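Local coordinates for putative lipoprotein (PDB 2G5G) that binds two cofacial hemes in a manner linked to dimerization, and probably serves bacterial heme transport, at residues Glu195-Gln198 with Phe199-Arg202; Asp201-Met204 with Ala205-Val209; Ile230-His233 with Ile234-Phe237. All blocks are in the same frame, centred on the assembly; numbering follows the deposited sequence.

Contact 1 of 3, residues Glu195-Gln198 with Phe199-Arg202; sequences EIQQ and FKDR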
loop_
_atom_site.group_PDB
_atom_site.type_symbol
_atom_site.label_atom_id
_atom_site.label_comp_id
_atom_site.label_asym_id
_atom_site.label_seq_id
_atom_site.Cartn_x
_atom_site.Cartn_y
_atom_site.Cartn_z
ATOM N N GLU A 195 -0.309 13.249 -0.811
ATOM C CA GLU A 195 -1.143 13.573 -1.966
ATOM C C GLU A 195 -2.497 12.887 -1.929
ATOM O O GLU A 195 -3.507 13.503 -2.310
ATOM C CB GLU A 195 -0.429 13.326 -3.297
ATOM C CG GLU A 195 0.647 14.391 -3.594
ATOM C CD GLU A 195 0.149 15.831 -3.377
ATOM O OE1 GLU A 195 0.700 16.564 -2.512
ATOM O OE2 GLU A 195 -0.807 16.224 -4.082
ATOM N N ILE A 196 -2.522 11.643 -1.442
ATOM C CA ILE A 196 -3.772 10.893 -1.263
ATOM C C ILE A 196 -4.688 11.524 -0.217
ATOM O O ILE A 196 -5.914 11.585 -0.429
ATOM C CB ILE A 196 -3.524 9.400 -0.914
ATOM C CG1 ILE A 196 -3.043 8.641 -2.160
ATOM C CG2 ILE A 196 -4.803 8.712 -0.404
ATOM C CD1 ILE A 196 -2.285 7.387 -1.805
ATOM N N GLN A 197 -4.113 11.958 0.912
ATOM C CA GLN A 197 -4.888 12.705 1.942
ATOM C C GLN A 197 -5.479 13.979 1.356
ATOM O O GLN A 197 -6.668 14.279 1.554
ATOM C CB GLN A 197 -4.020 13.028 3.158
ATOM C CG GLN A 197 -4.787 13.569 4.340
ATOM C CD GLN A 197 -5.281 12.519 5.306
ATOM O OE1 GLN A 197 -5.738 12.839 6.420
ATOM N NE2 GLN A 197 -5.225 11.270 4.901
ATOM N N GLN A 198 -4.659 14.710 0.627
ATOM C CA GLN A 198 -5.048 15.972 -0.005
ATOM C C GLN A 198 -6.217 15.772 -0.980
ATOM O O GLN A 198 -7.190 16.552 -0.985
ATOM C CB GLN A 198 -3.848 16.587 -0.746
ATOM C CG GLN A 198 -2.776 17.208 0.187
ATOM C CD GLN A 198 -2.888 18.713 0.267
ATOM O OE1 GLN A 198 -3.545 19.266 1.170
ATOM N NE2 GLN A 198 -2.282 19.389 -0.685
ATOM N N PHE A 199 -6.106 14.725 -1.807
ATOM C CA PHE A 199 -7.186 14.332 -2.713
ATOM C C PHE A 199 -8.474 13.901 -2.003
ATOM O O PHE A 199 -9.557 14.259 -2.474
ATOM C CB PHE A 199 -6.723 13.225 -3.678
ATOM C CG PHE A 199 -6.104 13.739 -4.954
ATOM C CD1 PHE A 199 -4.715 13.868 -5.073
ATOM C CD2 PHE A 199 -6.894 14.036 -6.054
ATOM C CE1 PHE A 199 -4.139 14.333 -6.255
ATOM C CE2 PHE A 199 -6.319 14.495 -7.246
ATOM C CZ PHE A 199 -4.934 14.635 -7.339
ATOM N N LYS A 200 -8.367 13.123 -0.915
ATOM C CA LYS A 200 -9.518 12.694 -0.109
ATOM C C LYS A 200 -10.224 13.931 0.428
ATOM O O LYS A 200 -11.443 14.047 0.343
ATOM C CB LYS A 200 -9.099 11.824 1.087
ATOM C CG LYS A 200 -8.664 10.381 0.730
ATOM C CD LYS A 200 -8.097 9.649 1.935
ATOM C CE LYS A 200 -8.024 8.128 1.661
ATOM N NZ LYS A 200 -7.340 7.469 2.800
ATOM N N ASP A 201 -9.437 14.867 0.949
ATOM C CA ASP A 201 -9.956 16.125 1.513
ATOM C C ASP A 201 -10.686 16.981 0.485
ATOM O O ASP A 201 -11.759 17.531 0.762
ATOM C CB ASP A 201 -8.794 16.872 2.173
ATOM C CG ASP A 201 -8.400 16.248 3.496
ATOM O OD1 ASP A 201 -9.231 15.497 4.074
ATOM O OD2 ASP A 201 -7.258 16.478 3.969
ATOM N N ARG A 202 -10.144 17.013 -0.732
ATOM C CA ARG A 202 -10.708 17.752 -1.840
ATOM C C ARG A 202 -12.068 17.175 -2.246
ATOM O O ARG A 202 -13.021 17.926 -2.434
ATOM C CB ARG A 202 -9.744 17.732 -3.034
ATOM C CG ARG A 202 -10.200 18.545 -4.240
ATOM C CD ARG A 202 -10.425 20.013 -3.881
ATOM N NE ARG A 202 -9.234 20.710 -3.371
ATOM C CZ ARG A 202 -8.329 21.314 -4.145
ATOM N NH1 ARG A 202 -8.447 21.301 -5.478
ATOM N NH2 ARG A 202 -7.293 21.933 -3.594
HETATM O O HOH W 1 -7.341 9.154 5.483
HETATM O O HOH W 2 -6.337 15.677 6.465
HETATM O O HOH W 3 -4.649 9.325 2.845
#

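Contact 2 of 3, residues Asp201-Met204 with Ala205-Val209; sequences DRRM and ADVLV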
loop_
_atom_site.group_PDB
_atom_site.type_symbol
_atom_site.label_atom_id
_atom_site.label_comp_id
_atom_site.label_asym_id
_atom_site.label_seq_id
_atom_site.Cartn_x
_atom_site.Cartn_y
_atom_site.Cartn_z
ATOM N N ASP A 201 -9.437 14.867 0.949
ATOM C CA ASP A 201 -9.956 16.125 1.513
ATOM C C ASP A 201 -10.686 16.981 0.485
ATOM O O ASP A 201 -11.759 17.531 0.762
ATOM C CB ASP A 201 -8.794 16.872 2.173
ATOM C CG ASP A 201 -8.400 16.248 3.496
ATOM O OD1 ASP A 201 -9.231 15.497 4.074
ATOM O OD2 ASP A 201 -7.258 16.478 3.969
ATOM N N ARG A 202 -10.144 17.013 -0.732
ATOM C CA ARG A 202 -10.708 17.752 -1.840
ATOM C C ARG A 202 -12.068 17.175 -2.246
ATOM O O ARG A 202 -13.021 17.926 -2.434
ATOM C CB ARG A 202 -9.744 17.732 -3.034
ATOM C CG ARG A 202 -10.200 18.545 -4.240
ATOM C CD ARG A 202 -10.425 20.013 -3.881
ATOM N NE ARG A 202 -9.234 20.710 -3.371
ATOM C CZ ARG A 202 -8.329 21.314 -4.145
ATOM N NH1 ARG A 202 -8.447 21.301 -5.478
ATOM N NH2 ARG A 202 -7.293 21.933 -3.594
ATOM N N ARG A 203 -12.132 15.854 -2.353
ATOM C CA ARG A 203 -13.372 15.149 -2.732
ATOM C C ARG A 203 -14.461 15.317 -1.680
ATOM O O ARG A 203 -15.567 15.715 -2.033
ATOM C CB ARG A 203 -13.117 13.654 -2.962
ATOM C CG ARG A 203 -14.411 12.800 -3.092
ATOM C CD ARG A 203 -15.225 13.167 -4.314
ATOM N NE ARG A 203 -14.423 13.068 -5.543
ATOM C CZ ARG A 203 -14.138 11.923 -6.191
ATOM N NH1 ARG A 203 -14.586 10.746 -5.765
ATOM N NH2 ARG A 203 -13.393 11.975 -7.281
HETATM N N MSE A 204 -14.150 15.011 -0.416
HETATM C CA MSE A 204 -15.095 15.237 0.678
HETATM C C MSE A 204 -15.594 16.690 0.683
HETATM O O MSE A 204 -16.810 16.897 0.824
HETATM C CB MSE A 204 -14.528 14.813 2.028
HETATM C CG MSE A 204 -14.172 13.288 2.083
HETATM SE SE MSE A 204 -13.965 12.677 3.833
HETATM C CE MSE A 204 -12.000 12.557 3.737
ATOM N N ALA A 205 -14.686 17.669 0.520
ATOM C CA ALA A 205 -15.086 19.090 0.332
ATOM C C ALA A 205 -16.016 19.304 -0.858
ATOM O O ALA A 205 -17.000 20.056 -0.766
ATOM C CB ALA A 205 -13.891 20.016 0.216
ATOM N N ASP A 206 -15.705 18.645 -1.970
ATOM C CA ASP A 206 -16.487 18.789 -3.195
ATOM C C ASP A 206 -17.927 18.341 -2.883
ATOM O O ASP A 206 -18.886 19.062 -3.151
ATOM C CB ASP A 206 -15.807 17.945 -4.305
ATOM C CG ASP A 206 -16.348 18.211 -5.717
ATOM O OD1 ASP A 206 -17.289 18.994 -5.933
ATOM O OD2 ASP A 206 -15.796 17.610 -6.642
ATOM N N VAL A 207 -18.061 17.194 -2.232
ATOM C CA VAL A 207 -19.378 16.626 -1.893
ATOM C C VAL A 207 -20.160 17.610 -0.997
ATOM O O VAL A 207 -21.381 17.848 -1.205
ATOM C CB VAL A 207 -19.250 15.201 -1.246
ATOM C CG1 VAL A 207 -20.577 14.684 -0.687
ATOM C CG2 VAL A 207 -18.623 14.179 -2.245
ATOM N N LEU A 208 -19.458 18.218 -0.047
ATOM C CA LEU A 208 -20.132 19.051 0.964
ATOM C C LEU A 208 -20.546 20.406 0.382
ATOM O O LEU A 208 -21.646 20.915 0.633
ATOM C CB LEU A 208 -19.222 19.219 2.190
ATOM C CG LEU A 208 -18.875 17.923 2.936
ATOM C CD1 LEU A 208 -17.852 18.175 4.048
ATOM C CD2 LEU A 208 -20.157 17.258 3.526
ATOM N N VAL A 209 -19.669 20.952 -0.435
ATOM C CA VAL A 209 -19.843 22.257 -1.026
ATOM C C VAL A 209 -21.038 22.267 -1.990
ATOM O O VAL A 209 -21.770 23.255 -2.065
ATOM C CB VAL A 209 -18.553 22.644 -1.757
ATOM C CG1 VAL A 209 -18.802 23.694 -2.849
ATOM C CG2 VAL A 209 -17.530 23.144 -0.735
HETATM O O HOH W 4 -13.574 15.963 -6.184
#

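Contact 3 of 3, residues Ile230-His233 with Ile234-Phe237; sequences IPLH and IQDF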
loop_
_atom_site.group_PDB
_atom_site.type_symbol
_atom_site.label_atom_id
_atom_site.label_comp_id
_atom_site.label_asym_id
_atom_site.label_seq_id
_atom_site.Cartn_x
_atom_site.Cartn_y
_atom_site.Cartn_z
ATOM N N ILE A 230 -10.265 19.253 5.293
ATOM C CA ILE A 230 -11.426 19.670 4.507
ATOM C C ILE A 230 -11.813 21.174 4.541
ATOM O O ILE A 230 -12.109 21.730 3.489
ATOM C CB ILE A 230 -12.649 18.801 4.855
ATOM C CG1 ILE A 230 -12.332 17.328 4.489
ATOM C CG2 ILE A 230 -13.951 19.347 4.140
ATOM C CD1 ILE A 230 -13.157 16.298 5.264
ATOM N N PRO A 231 -11.823 21.818 5.727
ATOM C CA PRO A 231 -12.146 23.275 5.743
ATOM C C PRO A 231 -11.328 24.161 4.789
ATOM O O PRO A 231 -11.880 25.104 4.203
ATOM C CB PRO A 231 -11.947 23.662 7.213
ATOM C CG PRO A 231 -12.303 22.399 7.972
ATOM C CD PRO A 231 -11.671 21.298 7.103
ATOM N N LEU A 232 -10.039 23.845 4.596
ATOM C CA LEU A 232 -9.206 24.583 3.653
ATOM C C LEU A 232 -9.696 24.410 2.213
ATOM O O LEU A 232 -9.659 25.349 1.423
ATOM C CB LEU A 232 -7.750 24.107 3.734
ATOM C CG LEU A 232 -7.069 24.174 5.104
ATOM C CD1 LEU A 232 -5.666 23.537 5.015
ATOM C CD2 LEU A 232 -7.000 25.640 5.556
ATOM N N HIS A 233 -10.154 23.205 1.892
ATOM C CA HIS A 233 -10.582 22.882 0.530
ATOM C C HIS A 233 -11.926 23.522 0.258
ATOM O O HIS A 233 -12.146 24.055 -0.835
ATOM C CB HIS A 233 -10.628 21.361 0.298
ATOM C CG HIS A 233 -9.291 20.700 0.450
ATOM N ND1 HIS A 233 -8.505 20.353 -0.627
ATOM C CD2 HIS A 233 -8.596 20.337 1.555
ATOM C CE1 HIS A 233 -7.381 19.809 -0.193
ATOM N NE2 HIS A 233 -7.410 19.787 1.127
ATOM N N ILE A 234 -12.801 23.536 1.273
ATOM C CA ILE A 234 -14.075 24.294 1.178
ATOM C C ILE A 234 -13.829 25.766 0.833
ATOM O O ILE A 234 -14.490 26.336 -0.034
ATOM C CB ILE A 234 -14.937 24.139 2.466
ATOM C CG1 ILE A 234 -15.415 22.682 2.614
ATOM C CG2 ILE A 234 -16.150 25.150 2.487
ATOM C CD1 ILE A 234 -16.124 22.383 3.971
ATOM N N GLN A 235 -12.856 26.390 1.499
ATOM C CA GLN A 235 -12.475 27.780 1.216
ATOM C C GLN A 235 -12.050 27.971 -0.218
ATOM O O GLN A 235 -12.469 28.942 -0.863
ATOM C CB GLN A 235 -11.294 28.228 2.098
ATOM C CG GLN A 235 -11.620 28.332 3.574
ATOM C CD GLN A 235 -10.432 28.849 4.384
ATOM O OE1 GLN A 235 -10.024 28.221 5.360
ATOM N NE2 GLN A 235 -9.878 30.003 3.982
ATOM N N ASP A 236 -11.191 27.057 -0.705
ATOM C CA ASP A 236 -10.690 27.089 -2.097
ATOM C C ASP A 236 -11.804 26.889 -3.121
ATOM O O ASP A 236 -11.716 27.441 -4.235
ATOM C CB ASP A 236 -9.568 26.063 -2.332
ATOM C CG ASP A 236 -8.182 26.542 -1.813
ATOM O OD1 ASP A 236 -8.023 27.729 -1.450
ATOM O OD2 ASP A 236 -7.252 25.704 -1.781
ATOM N N PHE A 237 -12.843 26.123 -2.769
ATOM C CA PHE A 237 -14.049 26.034 -3.610
ATOM C C PHE A 237 -14.879 27.348 -3.683
ATOM O O PHE A 237 -15.849 27.423 -4.455
ATOM C CB PHE A 237 -14.964 24.848 -3.169
ATOM C CG PHE A 237 -14.629 23.503 -3.815
ATOM C CD1 PHE A 237 -14.796 23.300 -5.184
ATOM C CD2 PHE A 237 -14.176 22.435 -3.047
ATOM C CE1 PHE A 237 -14.492 22.082 -5.748
ATOM C CE2 PHE A 237 -13.886 21.206 -3.607
ATOM C CZ PHE A 237 -14.043 21.027 -4.961
#

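Contact 1 of 3, residues Glu195-Gln198 with Phe199-Arg202
I196 and K200 lie one turn apart on the alpha helix 187-210, which lines the heme pocket. The I196 branch that meets the lysine is CG2, a methyl 3.9 Å from K200 CE. K200 leaves the helix with CG beside its backbone N (chi1 -74°) and stays extended to the end, which carries NZ to a heme carboxylate oxygen, O2A, while I196 itself touches heme. Two waters link the same ammonium to the amide of Q197: one sits 2.9 Å from Q197 NE2 and 3.3 Å from K200 NZ, and the bond from NE2 to the other is weak. Q197 reaches this position by bending at chi2 (90°). A further water lies 2.9 Å from Q197 OE1 and 2.8 Å from D201 OD2, though it has more acceptors in reach than protons to give. The amide and carboxylate planes stand 78° apart, and D201 OD1 is held by H223. On another side of the helix, the F199 ring turns an edge to the carbonyl of E195, whose O lies 3.0 Å from F199 CD1. That same oxygen accepts the F199 backbone N-H, 2.9 Å from F199 N to E195 O.

Contact 2 of 3, residues Asp201-Met204 with Ala205-Val209
R203 and V207 meet one turn apart on helix 187-210, where the aliphatic part of the arginine, CD, lies 4.1 Å from V207 CG2. That methyl also rests on the R203 carbonyl, with CG2 3.4 Å from R203 O. R203 has CG anti to its backbone N (chi1 169°) and then bends at chi2 and chi3, which carries CD forward alongside the next turn. A water bridges onward to D206: it lies in the plane of the guanidinium, at its edge, accepts from R203 NE at 3.1 Å and donates to D206 OD2 at 2.8 Å. The stronger partner of R203 lies outside the helix, a salt bridge from NH2 to E146. Elsewhere on the helix, L208 CG packs 3.1 Å from M204 O, the carbonyl that also receives the L208 N-H, and the leucine continues onto V215 and L217 of strand 214-220. A205 CB sits 3.3 Å from D201 O, and its methyl faces H233 of helix 230-236. With NE and OD2 4.9 Å apart, the opposite charges of R203 and D206 are joined through water without direct contact, so their attraction is probably modest beside that of the E146 salt bridge.

Contact 3 of 3, residues Ile230-His233 with Ile234-Phe237
I230 O accepts the N-H of I234 in a nearly linear bond (2.9 Å from I234 N to I230 O, 168° at the hydrogen), and the i to i+4 pattern runs on to F237 N, which reaches H233 O. The two isoleucines pack beside the first of these bonds, with I230 CG2 3.7 Å from I234 CD1. I230 goes on to touch L46 of strand 44-49 and I234 touches I243 of strand 243-248. One residue on, Q235 runs extended from a chi1 of -67°, bringing CG to 3.3 Å from P231 O and OE1 to 4.0 Å from L232 CD2. F237 brings its ring carbon CD2 to 3.4 Å from H233 O, the carbonyl that takes its backbone N-H. The polar ends reach neighbouring parts of the fold: H233 ND1 bonds R202 NE, and the D236 carboxylate is held by S162 OG and by the backbone N-H groups of Y160 and V161. This is a short, largely buried alpha helix of an alpha/beta fold, with its isoleucines and P231 against the parallel part of the sheet and its histidine against helix 187-210.

In the fold
Contacts 1 and 2 are successive parts of helix 187-210, sharing D201 and R202, with centres about 10 Å apart; contact 3 follows later in the chain, on helix 230-236, after strand 214-220. Its centre lies about 12 Å from that of contact 1 and about 8 Å from that of contact 2. The two helices meet where D201 CB lies 3.4 Å from H233 NE2 and D206 N lies 3.5 Å from F237 CE2. Thus one long helix touches heme at contact 1, through I196 and K200, and runs back at contact 2 to the central mixed sheet, while contact 3 packs against both that helix and strands 44-49 and 243-248, joining a helix that lines the heme pocket to the body of the ChaN domain.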